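Local atomic coordinates of acetyltransferase, GNAT family (PDB entry 2OH1), a protein that probably transfers an acyl group, most likely acetyl from acetyl-coenzyme A, to an acceptor not identified here. Residues A9-F14 against F115-L120; A80-T86 against Y104-M110; P138-C144 against Y170-L176. All coordinates share one frame; numbering follows the deposited sequence.

Contact 1 (A9-F14 against F115-L120). With EDO (1,2-ethanediol), chain G.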
loop_
_atom_site.group_PDB
_atom_site.type_symbol
_atom_site.label_atom_id
_atom_site.label_comp_id
_atom_site.label_asym_id
_atom_site.label_seq_id
_atom_site.Cartn_x
_atom_site.Cartn_y
_atom_site.Cartn_z
ATOM N N ALA A 9 13.701 -0.654 -9.880
ATOM C CA ALA A 9 12.563 -1.240 -10.565
ATOM C C ALA A 9 12.722 -0.919 -12.043
ATOM O O ALA A 9 13.056 0.183 -12.368
ATOM C CB ALA A 9 11.225 -0.711 -10.053
ATOM N N GLY A 10 12.519 -1.937 -12.868
ATOM C CA GLY A 10 12.548 -1.782 -14.328
ATOM C C GLY A 10 13.919 -1.372 -14.748
ATOM O O GLY A 10 14.079 -0.731 -15.777
ATOM N N GLY A 11 14.937 -1.750 -13.957
ATOM C CA GLY A 11 16.265 -1.254 -14.194
ATOM C C GLY A 11 16.525 0.202 -13.903
ATOM O O GLY A 11 17.560 0.697 -14.272
ATOM N N LEU A 12 15.631 0.883 -13.174
ATOM C CA LEU A 12 15.783 2.299 -12.831
ATOM C C LEU A 12 15.902 2.440 -11.277
ATOM O O LEU A 12 15.330 1.653 -10.533
ATOM C CB LEU A 12 14.552 3.112 -13.349
ATOM C CG LEU A 12 14.174 2.897 -14.835
ATOM C CD1 LEU A 12 12.741 3.348 -15.219
ATOM C CD2 LEU A 12 15.251 3.555 -15.760
ATOM N N GLU A 13 16.582 3.459 -10.798
ATOM C CA GLU A 13 16.863 3.634 -9.374
ATOM C C GLU A 13 15.901 4.677 -8.713
ATOM O O GLU A 13 15.596 5.706 -9.314
ATOM C CB GLU A 13 18.317 4.103 -9.179
ATOM N N PHE A 14 15.439 4.385 -7.495
ATOM C CA PHE A 14 14.555 5.267 -6.727
ATOM C C PHE A 14 15.048 5.304 -5.293
ATOM O O PHE A 14 15.683 4.357 -4.827
ATOM C CB PHE A 14 13.060 4.776 -6.733
ATOM C CG PHE A 14 12.475 4.621 -8.123
ATOM C CD1 PHE A 14 12.713 3.443 -8.848
ATOM C CD2 PHE A 14 11.757 5.672 -8.755
ATOM C CE1 PHE A 14 12.231 3.267 -10.114
ATOM C CE2 PHE A 14 11.304 5.487 -10.096
ATOM C CZ PHE A 14 11.526 4.269 -10.739
ATOM N N PHE A 115 5.717 6.324 -14.132
ATOM C CA PHE A 115 6.479 5.135 -13.681
ATOM C C PHE A 115 5.655 3.886 -13.557
ATOM O O PHE A 115 6.036 2.991 -12.827
ATOM C CB PHE A 115 7.153 5.473 -12.352
ATOM C CG PHE A 115 8.217 6.494 -12.520
ATOM C CD1 PHE A 115 9.396 6.146 -13.118
ATOM C CD2 PHE A 115 8.000 7.824 -12.180
ATOM C CE1 PHE A 115 10.391 7.101 -13.355
ATOM C CE2 PHE A 115 8.998 8.774 -12.413
ATOM C CZ PHE A 115 10.174 8.402 -12.974
ATOM N N SER A 116 4.524 3.852 -14.257
ATOM C CA SER A 116 3.651 2.681 -14.213
ATOM C C SER A 116 4.227 1.590 -15.129
ATOM O O SER A 116 4.941 1.876 -16.061
ATOM C CB SER A 116 2.229 3.075 -14.566
ATOM O OG SER A 116 2.193 3.555 -15.869
ATOM N N GLY A 117 3.902 0.321 -14.875
ATOM C CA GLY A 117 4.400 -0.799 -15.711
ATOM C C GLY A 117 5.845 -1.288 -15.544
ATOM O O GLY A 117 6.398 -2.033 -16.376
ATOM N N ILE A 118 6.495 -0.867 -14.486
ATOM C CA ILE A 118 7.820 -1.349 -14.184
ATOM C C ILE A 118 7.757 -2.200 -12.883
ATOM O O ILE A 118 8.793 -2.486 -12.301
ATOM C CB ILE A 118 8.906 -0.214 -14.099
ATOM C CG1 ILE A 118 8.609 0.836 -13.036
ATOM C CG2 ILE A 118 9.072 0.459 -15.499
ATOM C CD1 ILE A 118 9.742 1.872 -12.838
ATOM N N SER A 119 6.531 -2.516 -12.450
ATOM C CA SER A 119 6.297 -3.244 -11.173
ATOM C C SER A 119 6.935 -2.511 -9.997
ATOM O O SER A 119 7.541 -3.089 -9.065
ATOM C CB SER A 119 6.727 -4.718 -11.266
ATOM O OG SER A 119 5.907 -5.419 -12.205
ATOM N N LEU A 120 6.871 -1.172 -10.021
ATOM C CA LEU A 120 7.334 -0.421 -8.879
ATOM C C LEU A 120 6.601 -0.840 -7.579
ATOM O O LEU A 120 7.222 -0.849 -6.522
ATOM C CB LEU A 120 7.200 1.094 -9.183
ATOM C CG LEU A 120 7.736 2.041 -8.106
ATOM C CD1 LEU A 120 9.216 1.888 -7.958
ATOM C CD2 LEU A 120 7.330 3.526 -8.439
HETATM C C1 EDO G . 5.899 -8.919 -11.482
HETATM O O1 EDO G . 6.686 -7.958 -12.210
HETATM C C2 EDO G . 6.667 -9.367 -10.240
HETATM O O2 EDO G . 6.649 -10.774 -9.960
HETATM O O HOH W 1 10.895 -4.309 -11.901
#

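Contact 2 (A80-T86 against Y104-M110)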
loop_
_atom_site.group_PDB
_atom_site.type_symbol
_atom_site.label_atom_id
_atom_site.label_comp_id
_atom_site.label_asym_id
_atom_site.label_seq_id
_atom_site.Cartn_x
_atom_site.Cartn_y
_atom_site.Cartn_z
ATOM N N ALA A 80 3.803 6.456 -3.777
ATOM C CA ALA A 80 3.585 6.602 -2.351
ATOM C C ALA A 80 2.779 5.442 -1.863
ATOM O O ALA A 80 1.865 4.992 -2.564
ATOM C CB ALA A 80 2.899 7.945 -2.034
HETATM N N MSE A 81 3.067 5.014 -0.657
HETATM C CA MSE A 81 2.428 3.896 -0.051
HETATM C C MSE A 81 1.921 4.251 1.343
HETATM O O MSE A 81 2.677 4.803 2.147
HETATM C CB MSE A 81 3.407 2.780 0.038
HETATM C CG MSE A 81 2.890 1.536 0.694
HETATM SE SE MSE A 81 4.018 -0.029 0.564
HETATM C CE MSE A 81 5.493 0.680 1.479
ATOM N N ILE A 82 0.661 3.899 1.589
ATOM C CA ILE A 82 -0.018 4.054 2.855
ATOM C C ILE A 82 -0.063 2.712 3.521
ATOM O O ILE A 82 -0.593 1.687 3.027
ATOM C CB ILE A 82 -1.439 4.663 2.694
ATOM C CG1 ILE A 82 -1.395 5.960 1.847
ATOM C CG2 ILE A 82 -2.026 4.904 4.095
ATOM C CD1 ILE A 82 -0.297 7.006 2.212
ATOM N N ILE A 83 0.508 2.680 4.687
ATOM C CA ILE A 83 0.263 1.514 5.486
ATOM C C ILE A 83 -0.427 1.818 6.812
ATOM O O ILE A 83 -0.610 2.982 7.213
ATOM C CB ILE A 83 1.513 0.818 5.750
ATOM C CG1 ILE A 83 2.286 1.514 6.859
ATOM C CG2 ILE A 83 2.353 0.665 4.495
ATOM C CD1 ILE A 83 3.589 0.693 7.130
ATOM N N ARG A 84 -0.788 0.767 7.492
ATOM C CA ARG A 84 -1.198 0.911 8.855
ATOM C C ARG A 84 -0.284 -0.025 9.644
ATOM O O ARG A 84 -0.168 -1.213 9.287
ATOM C CB ARG A 84 -2.632 0.519 9.053
ATOM C CG ARG A 84 -3.610 1.470 8.415
ATOM C CD ARG A 84 -3.317 2.972 8.796
ATOM N NE ARG A 84 -4.564 3.731 8.668
ATOM C CZ ARG A 84 -5.528 3.767 9.570
ATOM N NH1 ARG A 84 -5.410 3.148 10.739
ATOM N NH2 ARG A 84 -6.629 4.433 9.313
ATOM N N LYS A 85 0.406 0.493 10.655
ATOM C CA LYS A 85 1.317 -0.337 11.458
ATOM C C LYS A 85 0.626 -1.119 12.576
ATOM O O LYS A 85 1.242 -1.953 13.215
ATOM C CB LYS A 85 2.436 0.525 11.996
ATOM C CG LYS A 85 3.399 0.982 10.950
ATOM C CD LYS A 85 4.514 1.632 11.722
ATOM C CE LYS A 85 5.264 2.629 11.002
ATOM N NZ LYS A 85 6.163 3.224 12.054
ATOM N N THR A 86 -0.669 -0.819 12.782
ATOM C CA THR A 86 -1.611 -1.529 13.606
ATOM C C THR A 86 -2.926 -1.587 12.844
ATOM O O THR A 86 -3.192 -0.691 12.087
ATOM C CB THR A 86 -1.795 -0.792 14.975
ATOM O OG1 THR A 86 -2.248 0.540 14.745
ATOM C CG2 THR A 86 -0.429 -0.718 15.721
ATOM N N TYR A 104 1.407 -5.431 9.745
ATOM C CA TYR A 104 1.195 -4.214 9.009
ATOM C C TYR A 104 0.185 -4.475 7.908
ATOM O O TYR A 104 0.145 -5.579 7.317
ATOM C CB TYR A 104 2.471 -3.778 8.343
ATOM C CG TYR A 104 3.596 -3.333 9.281
ATOM C CD1 TYR A 104 3.392 -3.120 10.659
ATOM C CD2 TYR A 104 4.878 -3.084 8.757
ATOM C CE1 TYR A 104 4.426 -2.629 11.474
ATOM C CE2 TYR A 104 5.899 -2.651 9.578
ATOM C CZ TYR A 104 5.661 -2.428 10.897
ATOM O OH TYR A 104 6.693 -2.009 11.714
ATOM N N TYR A 105 -0.663 -3.479 7.651
ATOM C CA TYR A 105 -1.731 -3.578 6.693
ATOM C C TYR A 105 -1.462 -2.548 5.594
ATOM O O TYR A 105 -1.296 -1.376 5.857
ATOM C CB TYR A 105 -3.110 -3.331 7.341
ATOM C CG TYR A 105 -3.438 -4.418 8.330
ATOM C CD1 TYR A 105 -2.886 -4.396 9.590
ATOM C CD2 TYR A 105 -4.190 -5.528 7.971
ATOM C CE1 TYR A 105 -3.105 -5.456 10.510
ATOM C CE2 TYR A 105 -4.445 -6.562 8.872
ATOM C CZ TYR A 105 -3.911 -6.541 10.126
ATOM O OH TYR A 105 -4.143 -7.585 11.011
ATOM N N LEU A 106 -1.335 -3.009 4.356
ATOM C CA LEU A 106 -1.068 -2.099 3.265
ATOM C C LEU A 106 -2.380 -1.594 2.707
ATOM O O LEU A 106 -3.062 -2.366 1.995
ATOM C CB LEU A 106 -0.256 -2.813 2.149
ATOM C CG LEU A 106 1.052 -3.480 2.561
ATOM C CD1 LEU A 106 1.872 -3.947 1.329
ATOM C CD2 LEU A 106 1.876 -2.587 3.455
ATOM N N HIS A 107 -2.682 -0.297 2.922
ATOM C CA HIS A 107 -3.914 0.325 2.498
ATOM C C HIS A 107 -3.943 0.889 1.108
ATOM O O HIS A 107 -4.977 0.775 0.429
ATOM C CB HIS A 107 -4.306 1.384 3.459
ATOM C CG HIS A 107 -4.869 0.830 4.734
ATOM N ND1 HIS A 107 -5.853 1.477 5.438
ATOM C CD2 HIS A 107 -4.604 -0.314 5.419
ATOM C CE1 HIS A 107 -6.185 0.744 6.480
ATOM N NE2 HIS A 107 -5.456 -0.346 6.503
ATOM N N ARG A 108 -2.907 1.586 0.682
ATOM C CA ARG A 108 -2.893 2.165 -0.655
ATOM C C ARG A 108 -1.481 2.195 -1.220
ATOM O O ARG A 108 -0.521 2.612 -0.556
ATOM C CB ARG A 108 -3.442 3.574 -0.613
ATOM C CG ARG A 108 -3.842 4.211 -1.859
ATOM C CD ARG A 108 -4.893 3.440 -2.631
ATOM N NE ARG A 108 -6.280 3.610 -2.190
ATOM C CZ ARG A 108 -7.311 3.210 -2.947
ATOM N NH1 ARG A 108 -7.046 2.654 -4.113
ATOM N NH2 ARG A 108 -8.599 3.365 -2.578
ATOM N N ILE A 109 -1.389 1.698 -2.449
ATOM C CA ILE A 109 -0.283 1.941 -3.337
ATOM C C ILE A 109 -0.729 2.970 -4.364
ATOM O O ILE A 109 -1.833 2.880 -4.980
ATOM C CB ILE A 109 0.139 0.688 -4.105
ATOM C CG1 ILE A 109 0.939 -0.267 -3.208
ATOM C CG2 ILE A 109 0.922 1.112 -5.356
ATOM C CD1 ILE A 109 0.115 -1.050 -2.192
HETATM N N MSE A 110 0.116 3.958 -4.545
HETATM C CA MSE A 110 -0.096 4.928 -5.582
HETATM C C MSE A 110 1.161 5.003 -6.406
HETATM O O MSE A 110 2.239 5.203 -5.855
HETATM C CB MSE A 110 -0.405 6.299 -5.027
HETATM C CG MSE A 110 -1.767 6.323 -4.401
HETATM SE SE MSE A 110 -2.049 7.950 -3.349
HETATM C CE MSE A 110 -1.141 7.356 -1.826
#

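Contact 3 (P138-C144 against Y170-L176)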
loop_
_atom_site.group_PDB
_atom_site.type_symbol
_atom_site.label_atom_id
_atom_site.label_comp_id
_atom_site.label_asym_id
_atom_site.label_seq_id
_atom_site.Cartn_x
_atom_site.Cartn_y
_atom_site.Cartn_z
ATOM N N PRO A 138 5.436 -10.087 12.278
ATOM C CA PRO A 138 5.443 -11.364 11.540
ATOM C C PRO A 138 4.718 -11.422 10.181
ATOM O O PRO A 138 4.972 -12.344 9.414
ATOM C CB PRO A 138 4.767 -12.335 12.518
ATOM C CG PRO A 138 3.922 -11.479 13.384
ATOM C CD PRO A 138 4.616 -10.170 13.511
ATOM N N PHE A 139 3.830 -10.447 9.891
ATOM C CA PHE A 139 3.029 -10.479 8.681
ATOM C C PHE A 139 2.858 -9.092 8.069
ATOM O O PHE A 139 2.753 -8.085 8.791
ATOM C CB PHE A 139 1.608 -10.974 8.956
ATOM C CG PHE A 139 1.522 -12.325 9.618
ATOM C CD1 PHE A 139 1.734 -13.475 8.885
ATOM C CD2 PHE A 139 1.211 -12.423 10.957
ATOM C CE1 PHE A 139 1.657 -14.737 9.505
ATOM C CE2 PHE A 139 1.110 -13.673 11.566
ATOM C CZ PHE A 139 1.342 -14.808 10.837
ATOM N N ILE A 140 2.792 -9.059 6.742
ATOM C CA ILE A 140 2.226 -7.936 5.999
ATOM C C ILE A 140 0.906 -8.483 5.437
ATOM O O ILE A 140 0.871 -9.608 4.904
ATOM C CB ILE A 140 3.091 -7.452 4.770
ATOM C CG1 ILE A 140 4.512 -7.035 5.131
ATOM C CG2 ILE A 140 2.382 -6.303 3.988
ATOM C CD1 ILE A 140 4.602 -6.006 6.257
ATOM N N ARG A 141 -0.148 -7.678 5.543
ATOM C CA ARG A 141 -1.511 -8.071 5.173
ATOM C C ARG A 141 -2.147 -7.055 4.285
ATOM O O ARG A 141 -1.830 -5.866 4.342
ATOM C CB ARG A 141 -2.371 -8.288 6.409
ATOM C CG ARG A 141 -1.911 -9.554 7.176
ATOM C CD ARG A 141 -2.678 -9.709 8.461
ATOM N NE ARG A 141 -2.423 -11.013 9.067
ATOM C CZ ARG A 141 -2.753 -11.341 10.283
ATOM N NH1 ARG A 141 -3.290 -10.452 11.093
ATOM N NH2 ARG A 141 -2.465 -12.570 10.712
ATOM N N LEU A 142 -3.039 -7.547 3.451
ATOM C CA LEU A 142 -3.858 -6.639 2.656
ATOM C C LEU A 142 -5.140 -7.353 2.206
ATOM O O LEU A 142 -5.284 -8.548 2.374
ATOM C CB LEU A 142 -3.093 -6.103 1.472
ATOM C CG LEU A 142 -2.628 -7.195 0.510
ATOM C CD1 LEU A 142 -3.727 -7.547 -0.523
ATOM C CD2 LEU A 142 -1.320 -6.815 -0.143
ATOM N N ASP A 143 -6.101 -6.553 1.739
ATOM C CA ASP A 143 -7.357 -7.087 1.203
ATOM C C ASP A 143 -7.546 -6.600 -0.241
ATOM O O ASP A 143 -6.956 -5.615 -0.658
ATOM C CB ASP A 143 -8.505 -6.716 2.133
ATOM C CG ASP A 143 -8.693 -5.217 2.348
ATOM O OD1 ASP A 143 -8.874 -4.456 1.362
ATOM O OD2 ASP A 143 -8.761 -4.746 3.537
ATOM N N CYS A 144 -8.340 -7.330 -1.017
ATOM C CA CYS A 144 -8.533 -7.015 -2.444
ATOM C C CYS A 144 -9.951 -7.381 -2.781
ATOM O O CYS A 144 -10.397 -8.429 -2.413
ATOM C CB CYS A 144 -7.586 -7.850 -3.356
ATOM S SG CYS A 144 -7.512 -7.254 -5.009
ATOM N N TYR A 170 -11.044 -10.575 -0.810
ATOM C CA TYR A 170 -10.107 -11.663 -0.496
ATOM C C TYR A 170 -8.993 -11.090 0.411
ATOM O O TYR A 170 -8.552 -9.957 0.258
ATOM C CB TYR A 170 -9.505 -12.238 -1.760
ATOM C CG TYR A 170 -10.476 -12.930 -2.666
ATOM C CD1 TYR A 170 -11.419 -13.826 -2.170
ATOM C CD2 TYR A 170 -10.392 -12.760 -4.027
ATOM C CE1 TYR A 170 -12.267 -14.507 -3.031
ATOM C CE2 TYR A 170 -11.206 -13.413 -4.891
ATOM C CZ TYR A 170 -12.161 -14.298 -4.412
ATOM O OH TYR A 170 -12.990 -14.964 -5.299
ATOM N N LEU A 171 -8.553 -11.902 1.352
ATOM C CA LEU A 171 -7.540 -11.523 2.313
ATOM C C LEU A 171 -6.231 -12.248 1.983
ATOM O O LEU A 171 -6.228 -13.456 1.772
ATOM C CB LEU A 171 -7.991 -11.917 3.729
ATOM C CG LEU A 171 -9.032 -11.039 4.434
ATOM C CD1 LEU A 171 -10.384 -10.934 3.692
ATOM C CD2 LEU A 171 -9.212 -11.564 5.833
ATOM N N TYR A 172 -5.121 -11.500 2.029
ATOM C CA TYR A 172 -3.789 -12.007 1.679
ATOM C C TYR A 172 -2.819 -11.638 2.768
ATOM O O TYR A 172 -2.846 -10.551 3.319
ATOM C CB TYR A 172 -3.297 -11.394 0.381
ATOM C CG TYR A 172 -4.113 -11.816 -0.831
ATOM C CD1 TYR A 172 -3.801 -12.955 -1.533
ATOM C CD2 TYR A 172 -5.160 -11.022 -1.311
ATOM C CE1 TYR A 172 -4.550 -13.353 -2.633
ATOM C CE2 TYR A 172 -5.903 -11.417 -2.392
ATOM C CZ TYR A 172 -5.594 -12.572 -3.056
ATOM O OH TYR A 172 -6.304 -12.940 -4.174
ATOM N N GLN A 173 -1.886 -12.535 3.037
ATOM C CA GLN A 173 -0.780 -12.230 3.945
ATOM C C GLN A 173 0.505 -12.848 3.502
ATOM O O GLN A 173 0.520 -13.875 2.842
ATOM C CB GLN A 173 -1.098 -12.628 5.370
ATOM C CG GLN A 173 -1.091 -14.039 5.709
ATOM C CD GLN A 173 -1.343 -14.353 7.219
ATOM O OE1 GLN A 173 -1.683 -13.503 8.046
ATOM N NE2 GLN A 173 -1.237 -15.625 7.538
ATOM N N LYS A 174 1.565 -12.162 3.868
ATOM C CA LYS A 174 2.893 -12.655 3.613
ATOM C C LYS A 174 3.592 -12.779 4.961
ATOM O O LYS A 174 3.722 -11.797 5.689
ATOM C CB LYS A 174 3.634 -11.730 2.678
ATOM C CG LYS A 174 4.960 -12.301 2.249
ATOM C CD LYS A 174 5.816 -11.405 1.405
ATOM C CE LYS A 174 5.397 -11.336 0.013
ATOM N NZ LYS A 174 6.560 -11.008 -0.880
ATOM N N GLU A 175 4.117 -13.956 5.271
ATOM C CA GLU A 175 4.848 -14.126 6.498
ATOM C C GLU A 175 6.253 -13.567 6.295
ATOM O O GLU A 175 6.898 -13.777 5.264
ATOM C CB GLU A 175 4.864 -15.600 6.905
ATOM C CG GLU A 175 5.131 -15.796 8.419
ATOM C CD GLU A 175 4.691 -17.189 8.949
ATOM O OE1 GLU A 175 4.400 -18.080 8.109
ATOM O OE2 GLU A 175 4.657 -17.367 10.199
ATOM N N LEU A 176 6.759 -12.822 7.277
ATOM C CA LEU A 176 8.044 -12.186 7.172
ATOM C C LEU A 176 9.055 -12.953 7.994
ATOM O O LEU A 176 8.956 -12.955 9.215
ATOM C CB LEU A 176 7.950 -10.799 7.725
ATOM C CG LEU A 176 6.953 -9.864 7.014
ATOM C CD1 LEU A 176 6.917 -8.446 7.618
ATOM C CD2 LEU A 176 7.318 -9.801 5.543
#

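Contact 1 (A9-F14 against F115-L120)
G10 and I118 bring their CA atoms to 4.7 Å where a tight turn meets the loop leading into helix 120-134. The turn is type I', running from A9 to L12 and closed by backbone bonds in both directions between those two residues; G10 and G11 take its positive phi angles. In the GNAT fold the loop before this helix usually cradles the pyrophosphate of acetyl-coenzyme A, and 115-120 occupies that place. Here the backbone N atoms of G117 and S119 hydrogen-bond an unidentified ligand, consistent with that role though it may come from the crystallisation liquor. One ordered water joins the two backbones, accepting from G10 N and donating to I118 O at 2.8 Å.

Below this polar bridge the contact is apolar. CG1 of I118 lies between its own backbone N and carbonyl carbon (chi1 59°), a rotation that sends CD1 in among A9, L12 and F14, with F14 CZ at 3.7 Å. The F14 ring presents an edge to the face of F115 in an offset edge-to-face pair, centroids 5.3 Å apart and planes at 87°. L120 CD1 rests over a face of the F14 ring, 4.1 Å from its centroid, while meeting A9 CB at 3.9 Å. T72, in a loop, and A78 of strand 77-84 touch both phenylalanines. Just before the helix, S119 OG hydrogen-bonds O1 of a 1,2-ethanediol at 2.7 Å.

Contact 2 (A80-T86 against Y104-M110)
I82 is gripped at both ends of its peptide backbone by the strand opposite. Its N donates to R108 O over 2.8 Å, almost straight at 170° and in the carbonyl plane, while its O accepts from H107 N and, at a longer 3.3 Å, from R108 N. Two residues facing one define a classic beta bulge, and the register slips by one residue beyond it. Regular antiparallel hydrogen-bonded pairs flank the irregularity: A80 with M110, and R84 with Y105, whose R84 N to Y105 O bond is 2.7 Å. A bulge in the corresponding strand is a recognised feature of GNAT enzymes, near where relatives hold acetyl-coenzyme A; the bulge here is consistent with that.

The extra residue turns the H107 ring against R84. CG of R84, set beside the backbone N by a chi1 of -69°, lies over a face of the imidazole, 3.4 Å from its centroid; H107 NE2 is itself hydrogen-bonded to D91 OD2. At the far end K85 runs alongside Y104 and sets CG over the phenol face, 4.1 Å from the centroid. Its NZ continues to L64 O.

Around A80, I82 and M110 the packing is mostly apolar: CE of M110, a selenomethionine, touches A80 CB at 4.1 Å. L30 of helix 24-40 covers A80 and M110 there. M81 and L106 lie on the other face of the sheet, against helix 120-134, while strands 67-71 and 139-145 continue the sheet on either side of the pair.

Contact 3 (P138-C144 against Y170-L176)
R141 and Q173 lock together side-on between these antiparallel strands. NE of R141 reaches Q173 OE1 at 2.8 Å and NH2 reaches the same oxygen at 2.9 Å, a grip in which guanidinium and amide are nearly coplanar, 11° apart. The amide is held flat by F139, whose ring stacks on it with planes 6° apart and CD1 3.5 Å from OE1. D101 makes a salt bridge with the same NH2, and NH1 hydrogen-bonds L98 O and Y105 OH, so the buried charge is probably well compensated.

The opposite face of the sheet is close-packed by hydrocarbon. CD1 of I140 meets L176 CD1 at 3.6 Å, and L142 CD1, brought over by a chi1 of 61°, touches Y172 CD2 at 3.8 Å. Toward solvent the contact thins: exposed E175 lies alongside F139, CG to CE1 at 3.8 Å, and the side chain of K174 leads away, its NZ going to E129 and Y158 O.

Backbone bonds run without a bulge from the I140-K174 pair to C144-Y170, with a further, tilted bond from L176 N to P138 O. Strand 169-175 thereby lies between 139-145 and 161-166, the order characteristic of the C-terminal part of the GNAT fold.

In the fold
Contacts 2 and 3 are neighbours in one sheet, their centres about 11 Å apart. Strand 103-111 joins them: Y104 O probably accepts from R141 N at 2.8 Å, and L106 N probably donates to R141 O at 2.9 Å. Contact 1 stands about 19 Å from contact 2 and about 23 Å from contact 3, centre to centre, yet the chain ties it in, since strand 103-111 runs on into its loop and helix 120-134 returns across M81 and L106. Unidentified ligand atoms, probably from the crystallisation liquor, lie by G117 and S119 of contact 1 and make a weak hydrogen bond with I109 O of contact 2; they may mark the cofactor site.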